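Local coordinates for universal stress protein A-like protein (Arabidopsis thaliana, PDB 2GM3) that binds AMP and belongs to the universal stress protein family, its precise cellular role being unknown, at residues 49-54 with 106-111; 111-116 with 147-152. One frame throughout, in Å; residues are numbered along the deposited sequence.

Contact 1 (49-54 with 106-111); sequences LLLHVQ and WIKTGD. With AMP (adenosine monophosphate), chain G.
The adenine end of the AMP pocket rests on strand 46-54, which pairs in parallel with strand 102-109; Leu51 lies beside Trp106 and Val53 beside Lys108. Four backbone hydrogen bonds join the strands, and a fifth, Gly110 N to Gln54 O, continues the ladder into the loop. Gln54 N to Lys108 O is nearly straight, 2.8 Å with 172° at the hydrogen. Trp106 reaches back over the neighbouring strand, because CG sits between its own N and carbonyl carbon (chi1 71°). One indole face then covers Leu50 O, which lies 3.6 Å from CE3. Leu49 CB meets the ring edge at CZ3, 3.9 Å away. Leu51 CD1 approaches obliquely, 3.5 Å from NE1, and also touches Lys108 CG. The indole NE1 itself bonds to Glu119 on the following helix. On the sheet face of His52, Gln54 and Ile107, Ile107 CG2 touches Gln54 OE1, and His52 ND1 bonds to Val12 O. Val53 reads the base through its backbone: its N donates to AMP N1 (2.9 Å), and its O accepts from AMP N6 (2.8 Å). Val53 CG1 rests on Gly110 O, 3.5 Å away. Adenine recognition by strand backbone is characteristic of the parallel-sheet nucleotide-binding fold of universal stress proteins.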
loop_
_atom_site.group_PDB
_atom_site.type_symbol
_atom_site.label_atom_id
_atom_site.label_comp_id
_atom_site.label_asym_id
_atom_site.label_seq_id
_atom_site.Cartn_x
_atom_site.Cartn_y
_atom_site.Cartn_z
ATOM N N LEU A 49 1.380 -13.590 -3.873
ATOM C CA LEU A 49 0.134 -14.276 -4.186
ATOM C C LEU A 49 -0.520 -13.500 -5.345
ATOM O O LEU A 49 -0.949 -12.389 -5.168
ATOM C CB LEU A 49 -0.776 -14.357 -2.948
ATOM C CG LEU A 49 -0.132 -14.967 -1.721
ATOM C CD1 LEU A 49 -0.981 -14.728 -0.524
ATOM C CD2 LEU A 49 0.081 -16.461 -1.891
ATOM N N LEU A 50 -0.518 -14.085 -6.535
ATOM C CA LEU A 50 -0.978 -13.401 -7.721
ATOM C C LEU A 50 -2.411 -13.757 -7.997
ATOM O O LEU A 50 -2.726 -14.915 -8.228
ATOM C CB LEU A 50 -0.127 -13.793 -8.907
ATOM C CG LEU A 50 1.344 -13.406 -8.889
ATOM C CD1 LEU A 50 2.095 -14.335 -9.756
ATOM C CD2 LEU A 50 1.498 -11.893 -9.393
ATOM N N LEU A 51 -3.292 -12.764 -7.939
ATOM C CA LEU A 51 -4.681 -13.009 -8.217
ATOM C C LEU A 51 -5.151 -12.245 -9.464
ATOM O O LEU A 51 -4.968 -11.019 -9.568
ATOM C CB LEU A 51 -5.518 -12.655 -7.012
ATOM C CG LEU A 51 -7.016 -12.513 -7.269
ATOM C CD1 LEU A 51 -7.725 -13.844 -7.453
ATOM C CD2 LEU A 51 -7.625 -11.748 -6.099
ATOM N N HIS A 52 -5.774 -12.987 -10.385
ATOM C CA HIS A 52 -6.468 -12.387 -11.514
ATOM C C HIS A 52 -7.937 -12.612 -11.370
ATOM O O HIS A 52 -8.391 -13.738 -11.161
ATOM C CB HIS A 52 -6.016 -12.994 -12.840
ATOM C CG HIS A 52 -6.789 -12.483 -14.007
ATOM N ND1 HIS A 52 -6.696 -11.180 -14.445
ATOM C CD2 HIS A 52 -7.683 -13.093 -14.824
ATOM C CE1 HIS A 52 -7.487 -11.009 -15.491
ATOM N NE2 HIS A 52 -8.080 -12.160 -15.755
ATOM N N VAL A 53 -8.717 -11.550 -11.486
ATOM C CA VAL A 53 -10.155 -11.739 -11.501
ATOM C C VAL A 53 -10.665 -11.722 -12.933
ATOM O O VAL A 53 -10.443 -10.783 -13.667
ATOM C CB VAL A 53 -10.881 -10.754 -10.588
ATOM C CG1 VAL A 53 -12.370 -11.098 -10.463
ATOM C CG2 VAL A 53 -10.266 -10.826 -9.228
ATOM N N GLN A 54 -11.333 -12.786 -13.315
ATOM C CA GLN A 54 -11.857 -12.940 -14.676
ATOM C C GLN A 54 -13.356 -12.586 -14.740
ATOM O O GLN A 54 -14.142 -12.965 -13.864
ATOM C CB GLN A 54 -11.604 -14.384 -15.103
ATOM C CG GLN A 54 -11.830 -14.721 -16.527
ATOM C CD GLN A 54 -12.295 -16.171 -16.692
ATOM O OE1 GLN A 54 -11.771 -17.091 -16.047
ATOM N NE2 GLN A 54 -13.284 -16.373 -17.556
ATOM N N TRP A 106 -3.493 -17.665 -9.037
ATOM C CA TRP A 106 -4.756 -18.291 -9.398
ATOM C C TRP A 106 -5.756 -17.274 -9.909
ATOM O O TRP A 106 -5.535 -16.041 -9.840
ATOM C CB TRP A 106 -5.323 -19.059 -8.222
ATOM C CG TRP A 106 -5.813 -18.182 -7.175
ATOM C CD1 TRP A 106 -7.097 -17.823 -6.957
ATOM C CD2 TRP A 106 -5.030 -17.508 -6.189
ATOM N NE1 TRP A 106 -7.170 -16.965 -5.914
ATOM C CE2 TRP A 106 -5.918 -16.761 -5.405
ATOM C CE3 TRP A 106 -3.662 -17.480 -5.884
ATOM C CZ2 TRP A 106 -5.493 -15.975 -4.309
ATOM C CZ3 TRP A 106 -3.238 -16.712 -4.789
ATOM C CH2 TRP A 106 -4.154 -15.958 -4.025
ATOM N N ILE A 107 -6.864 -17.816 -10.407
ATOM C CA ILE A 107 -7.919 -17.039 -11.004
ATOM C C ILE A 107 -9.198 -17.257 -10.218
ATOM O O ILE A 107 -9.495 -18.375 -9.815
ATOM C CB ILE A 107 -8.105 -17.476 -12.467
ATOM C CG1 ILE A 107 -6.839 -17.091 -13.256
ATOM C CG2 ILE A 107 -9.381 -16.837 -13.055
ATOM C CD1 ILE A 107 -6.744 -17.572 -14.698
ATOM N N LYS A 108 -9.919 -16.168 -9.968
ATOM C CA LYS A 108 -11.270 -16.215 -9.450
ATOM C C LYS A 108 -12.180 -15.509 -10.438
ATOM O O LYS A 108 -11.715 -14.714 -11.255
ATOM C CB LYS A 108 -11.311 -15.548 -8.078
ATOM C CG LYS A 108 -10.637 -16.363 -6.976
ATOM C CD LYS A 108 -11.490 -17.561 -6.552
ATOM C CE LYS A 108 -10.767 -18.413 -5.533
ATOM N NZ LYS A 108 -11.496 -19.710 -5.289
ATOM N N THR A 109 -13.468 -15.789 -10.384
ATOM C CA THR A 109 -14.414 -15.182 -11.305
ATOM C C THR A 109 -15.343 -14.202 -10.574
ATOM O O THR A 109 -15.663 -14.394 -9.397
ATOM C CB THR A 109 -15.218 -16.308 -12.049
ATOM O OG1 THR A 109 -14.301 -17.186 -12.717
ATOM C CG2 THR A 109 -16.208 -15.748 -13.087
ATOM N N GLY A 110 -15.772 -13.157 -11.275
ATOM C CA GLY A 110 -16.807 -12.261 -10.763
ATOM C C GLY A 110 -16.395 -10.823 -10.937
ATOM O O GLY A 110 -15.553 -10.517 -11.790
ATOM N N ASP A 111 -16.987 -9.929 -10.138
ATOM C CA ASP A 111 -16.588 -8.520 -10.181
ATOM C C ASP A 111 -15.208 -8.341 -9.515
ATOM O O ASP A 111 -15.036 -8.662 -8.326
ATOM C CB ASP A 111 -17.651 -7.593 -9.577
ATOM C CG ASP A 111 -17.154 -6.150 -9.447
ATOM O OD1 ASP A 111 -16.256 -5.737 -10.228
ATOM O OD2 ASP A 111 -17.624 -5.428 -8.549
HETATM P P AMP G . -7.827 1.121 -11.122
HETATM O O1P AMP G . -8.934 0.452 -11.713
HETATM O O2P AMP G . -7.003 1.911 -12.069
HETATM O O3P AMP G . -8.063 1.857 -9.892
HETATM O "O5'" AMP G . -6.792 0.019 -10.622
HETATM C "C5'" AMP G . -6.151 -0.822 -11.555
HETATM C "C4'" AMP G . -5.637 -1.993 -10.760
HETATM O "O4'" AMP G . -6.732 -2.818 -10.236
HETATM C "C3'" AMP G . -4.798 -2.930 -11.582
HETATM O "O3'" AMP G . -3.444 -2.392 -11.626
HETATM C "C2'" AMP G . -4.861 -4.193 -10.737
HETATM O "O2'" AMP G . -3.884 -4.098 -9.699
HETATM C "C1'" AMP G . -6.269 -4.157 -10.153
HETATM N N9 AMP G . -7.179 -4.860 -11.079
HETATM C C8 AMP G . -7.973 -4.326 -12.035
HETATM N N7 AMP G . -8.638 -5.314 -12.658
HETATM C C5 AMP G . -8.300 -6.469 -12.072
HETATM C C6 AMP G . -8.655 -7.811 -12.245
HETATM N N6 AMP G . -9.516 -8.212 -13.163
HETATM N N1 AMP G . -8.090 -8.721 -11.461
HETATM C C2 AMP G . -7.210 -8.415 -10.530
HETATM N N3 AMP G . -6.844 -7.159 -10.319
HETATM C C4 AMP G . -7.373 -6.174 -11.071
#

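Contact 2 (111-116 with 147-152); sequences DPKDVI and SAFCVK. With AMP (adenosine monophosphate), chain G.
Lys113 lies across the ring of Phe149 where helix segments 112-116 and 147-152 pack side by side, their axes 9.1 Å apart at closest and 29° from parallel. Its CB starts the contact, 3.5 Å from Phe149 CD2. CG follows, with CD2 again its nearest ring atom. CD then sits over one ring face, 3.7 Å from the centroid, as a CH-pi contact. CE continues past CD1 and CE1. The chain bends at its last torsion (chi4 -90°), and NZ forms a salt bridge with Asp111 OD2 at 3.1 Å. Its cation-pi approach to the ring is long and at most weak. With CG trans to the backbone N (chi1 -171°), the Phe149 ring projects toward helix 112-123 and meets Lys113. Asp114 OD1 comes obliquely to the far end of the ring, 3.5 Å from CZ. Further in, Ile116 CG2 packs on Cys150 SG at 3.6 Å, while Ile116 CD1 touches both that sulfur and AMP N3. Pro112 CB and CG lie against AMP N6. From the other helix, Ser147 N bonds to AMP O3P at 3.0 Å, and its OG bonds to the same oxygen. No hydrogen bond joins the two segments. The contact is mostly apolar and rests on shape, the lysine charge being paired with Asp111 and probably little felt by the ring.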
loop_
_atom_site.group_PDB
_atom_site.type_symbol
_atom_site.label_atom_id
_atom_site.label_comp_id
_atom_site.label_asym_id
_atom_site.label_seq_id
_atom_site.Cartn_x
_atom_site.Cartn_y
_atom_site.Cartn_z
ATOM N N ASP A 111 -16.987 -9.929 -10.138
ATOM C CA ASP A 111 -16.588 -8.520 -10.181
ATOM C C ASP A 111 -15.208 -8.341 -9.515
ATOM O O ASP A 111 -15.036 -8.662 -8.326
ATOM C CB ASP A 111 -17.651 -7.593 -9.577
ATOM C CG ASP A 111 -17.154 -6.150 -9.447
ATOM O OD1 ASP A 111 -16.256 -5.737 -10.228
ATOM O OD2 ASP A 111 -17.624 -5.428 -8.549
ATOM N N PRO A 112 -14.212 -7.859 -10.287
ATOM C CA PRO A 112 -12.843 -7.767 -9.775
ATOM C C PRO A 112 -12.675 -7.112 -8.392
ATOM O O PRO A 112 -12.013 -7.695 -7.536
ATOM C CB PRO A 112 -12.085 -7.004 -10.877
ATOM C CG PRO A 112 -12.834 -7.341 -12.112
ATOM C CD PRO A 112 -14.291 -7.418 -11.688
ATOM N N LYS A 113 -13.262 -5.944 -8.156
ATOM C CA LYS A 113 -13.060 -5.263 -6.877
ATOM C C LYS A 113 -13.675 -6.049 -5.698
ATOM O O LYS A 113 -13.059 -6.149 -4.629
ATOM C CB LYS A 113 -13.616 -3.849 -6.921
ATOM C CG LYS A 113 -14.951 -3.773 -7.545
ATOM C CD LYS A 113 -15.655 -2.544 -7.133
ATOM C CE LYS A 113 -17.145 -2.712 -7.228
ATOM N NZ LYS A 113 -17.530 -2.297 -8.579
ATOM N N ASP A 114 -14.868 -6.602 -5.902
ATOM C CA ASP A 114 -15.534 -7.432 -4.912
ATOM C C ASP A 114 -14.709 -8.692 -4.616
ATOM O O ASP A 114 -14.500 -9.058 -3.450
ATOM C CB ASP A 114 -16.950 -7.854 -5.404
ATOM C CG ASP A 114 -18.017 -6.758 -5.209
ATOM O OD1 ASP A 114 -17.801 -5.820 -4.391
ATOM O OD2 ASP A 114 -19.100 -6.844 -5.857
ATOM N N VAL A 115 -14.247 -9.341 -5.681
ATOM C CA VAL A 115 -13.531 -10.611 -5.565
ATOM C C VAL A 115 -12.182 -10.428 -4.899
ATOM O O VAL A 115 -11.807 -11.222 -4.031
ATOM C CB VAL A 115 -13.364 -11.333 -6.942
ATOM C CG1 VAL A 115 -12.383 -12.448 -6.830
ATOM C CG2 VAL A 115 -14.692 -11.870 -7.406
ATOM N N ILE A 116 -11.461 -9.386 -5.296
ATOM C CA ILE A 116 -10.181 -9.064 -4.649
ATOM C C ILE A 116 -10.379 -8.969 -3.147
ATOM O O ILE A 116 -9.610 -9.572 -2.390
ATOM C CB ILE A 116 -9.577 -7.730 -5.137
ATOM C CG1 ILE A 116 -9.218 -7.819 -6.617
ATOM C CG2 ILE A 116 -8.361 -7.327 -4.264
ATOM C CD1 ILE A 116 -8.758 -6.503 -7.185
ATOM N N SER A 147 -8.823 0.021 -7.661
ATOM C CA SER A 147 -7.853 0.349 -6.616
ATOM C C SER A 147 -8.489 1.133 -5.478
ATOM O O SER A 147 -8.180 0.867 -4.332
ATOM C CB SER A 147 -6.620 1.087 -7.162
ATOM O OG SER A 147 -6.943 2.391 -7.674
ATOM N N ALA A 148 -9.358 2.092 -5.784
ATOM C CA ALA A 148 -10.017 2.886 -4.746
ATOM C C ALA A 148 -10.959 2.036 -3.891
ATOM O O ALA A 148 -11.093 2.271 -2.703
ATOM C CB ALA A 148 -10.794 4.053 -5.371
ATOM N N PHE A 149 -11.646 1.081 -4.509
ATOM C CA PHE A 149 -12.517 0.177 -3.762
ATOM C C PHE A 149 -11.716 -0.694 -2.808
ATOM O O PHE A 149 -12.111 -0.876 -1.665
ATOM C CB PHE A 149 -13.318 -0.710 -4.714
ATOM C CG PHE A 149 -14.386 -1.522 -4.038
ATOM C CD1 PHE A 149 -15.665 -0.985 -3.835
ATOM C CD2 PHE A 149 -14.133 -2.829 -3.630
ATOM C CE1 PHE A 149 -16.681 -1.746 -3.228
ATOM C CE2 PHE A 149 -15.137 -3.591 -3.020
ATOM C CZ PHE A 149 -16.407 -3.054 -2.824
ATOM N N CYS A 150 -10.587 -1.204 -3.280
ATOM C CA CYS A 150 -9.731 -2.028 -2.440
ATOM C C CYS A 150 -9.188 -1.291 -1.188
ATOM O O CYS A 150 -9.277 -1.807 -0.057
ATOM C CB CYS A 150 -8.614 -2.645 -3.282
ATOM S SG CYS A 150 -9.290 -3.812 -4.530
ATOM N N VAL A 151 -8.682 -0.083 -1.402
ATOM C CA VAL A 151 -8.121 0.741 -0.349
ATOM C C VAL A 151 -9.178 0.971 0.716
ATOM O O VAL A 151 -8.888 0.924 1.918
ATOM C CB VAL A 151 -7.674 2.110 -0.935
ATOM C CG1 VAL A 151 -7.462 3.157 0.164
ATOM C CG2 VAL A 151 -6.440 1.915 -1.810
ATOM N N LYS A 152 -10.405 1.195 0.257
ATOM C CA LYS A 152 -11.500 1.500 1.136
ATOM C C LYS A 152 -11.974 0.220 1.861
ATOM O O LYS A 152 -12.314 0.253 3.046
ATOM C CB LYS A 152 -12.594 2.176 0.305
ATOM C CG LYS A 152 -13.903 2.441 0.978
ATOM C CD LYS A 152 -14.816 3.290 0.066
ATOM C CE LYS A 152 -16.277 3.282 0.590
ATOM N NZ LYS A 152 -17.195 4.260 -0.066
HETATM P P AMP G . -7.827 1.121 -11.122
HETATM O O1P AMP G . -8.934 0.452 -11.713
HETATM O O2P AMP G . -7.003 1.911 -12.069
HETATM O O3P AMP G . -8.063 1.857 -9.892
HETATM O "O5'" AMP G . -6.792 0.019 -10.622
HETATM C "C5'" AMP G . -6.151 -0.822 -11.555
HETATM C "C4'" AMP G . -5.637 -1.993 -10.760
HETATM O "O4'" AMP G . -6.732 -2.818 -10.236
HETATM C "C3'" AMP G . -4.798 -2.930 -11.582
HETATM O "O3'" AMP G . -3.444 -2.392 -11.626
HETATM C "C2'" AMP G . -4.861 -4.193 -10.737
HETATM O "O2'" AMP G . -3.884 -4.098 -9.699
HETATM C "C1'" AMP G . -6.269 -4.157 -10.153
HETATM N N9 AMP G . -7.179 -4.860 -11.079
HETATM C C8 AMP G . -7.973 -4.326 -12.035
HETATM N N7 AMP G . -8.638 -5.314 -12.658
HETATM C C5 AMP G . -8.300 -6.469 -12.072
HETATM C C6 AMP G . -8.655 -7.811 -12.245
HETATM N N6 AMP G . -9.516 -8.212 -13.163
HETATM N N1 AMP G . -8.090 -8.721 -11.461
HETATM C C2 AMP G . -7.210 -8.415 -10.530
HETATM N N3 AMP G . -6.844 -7.159 -10.319
HETATM C C4 AMP G . -7.373 -6.174 -11.071
#

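Overall arrangement
Contacts 1 and 2 lie in series along the chain, with centres about 12 Å apart. They share Asp111, the N-cap residue between strand 102-109 and helix 112-123. Contact 1 belongs to the parallel sheet, and contact 2 to helices packed on it. They touch directly: Val53 CG1 is 3.4 Å from Pro112 CA, and Lys108 CB is 3.5 Å from Val115 CG1. Both reach AMP: contact 1 at the adenine through segment 49-54, contact 2 at the base through 111-116 and at the phosphate through 147-152. Ala11, Ser26, Gly131 and Arg133 add further hydrogen bonds to the nucleotide. Val151 of segment 147-152 also packs on Thr160 of the second subunit.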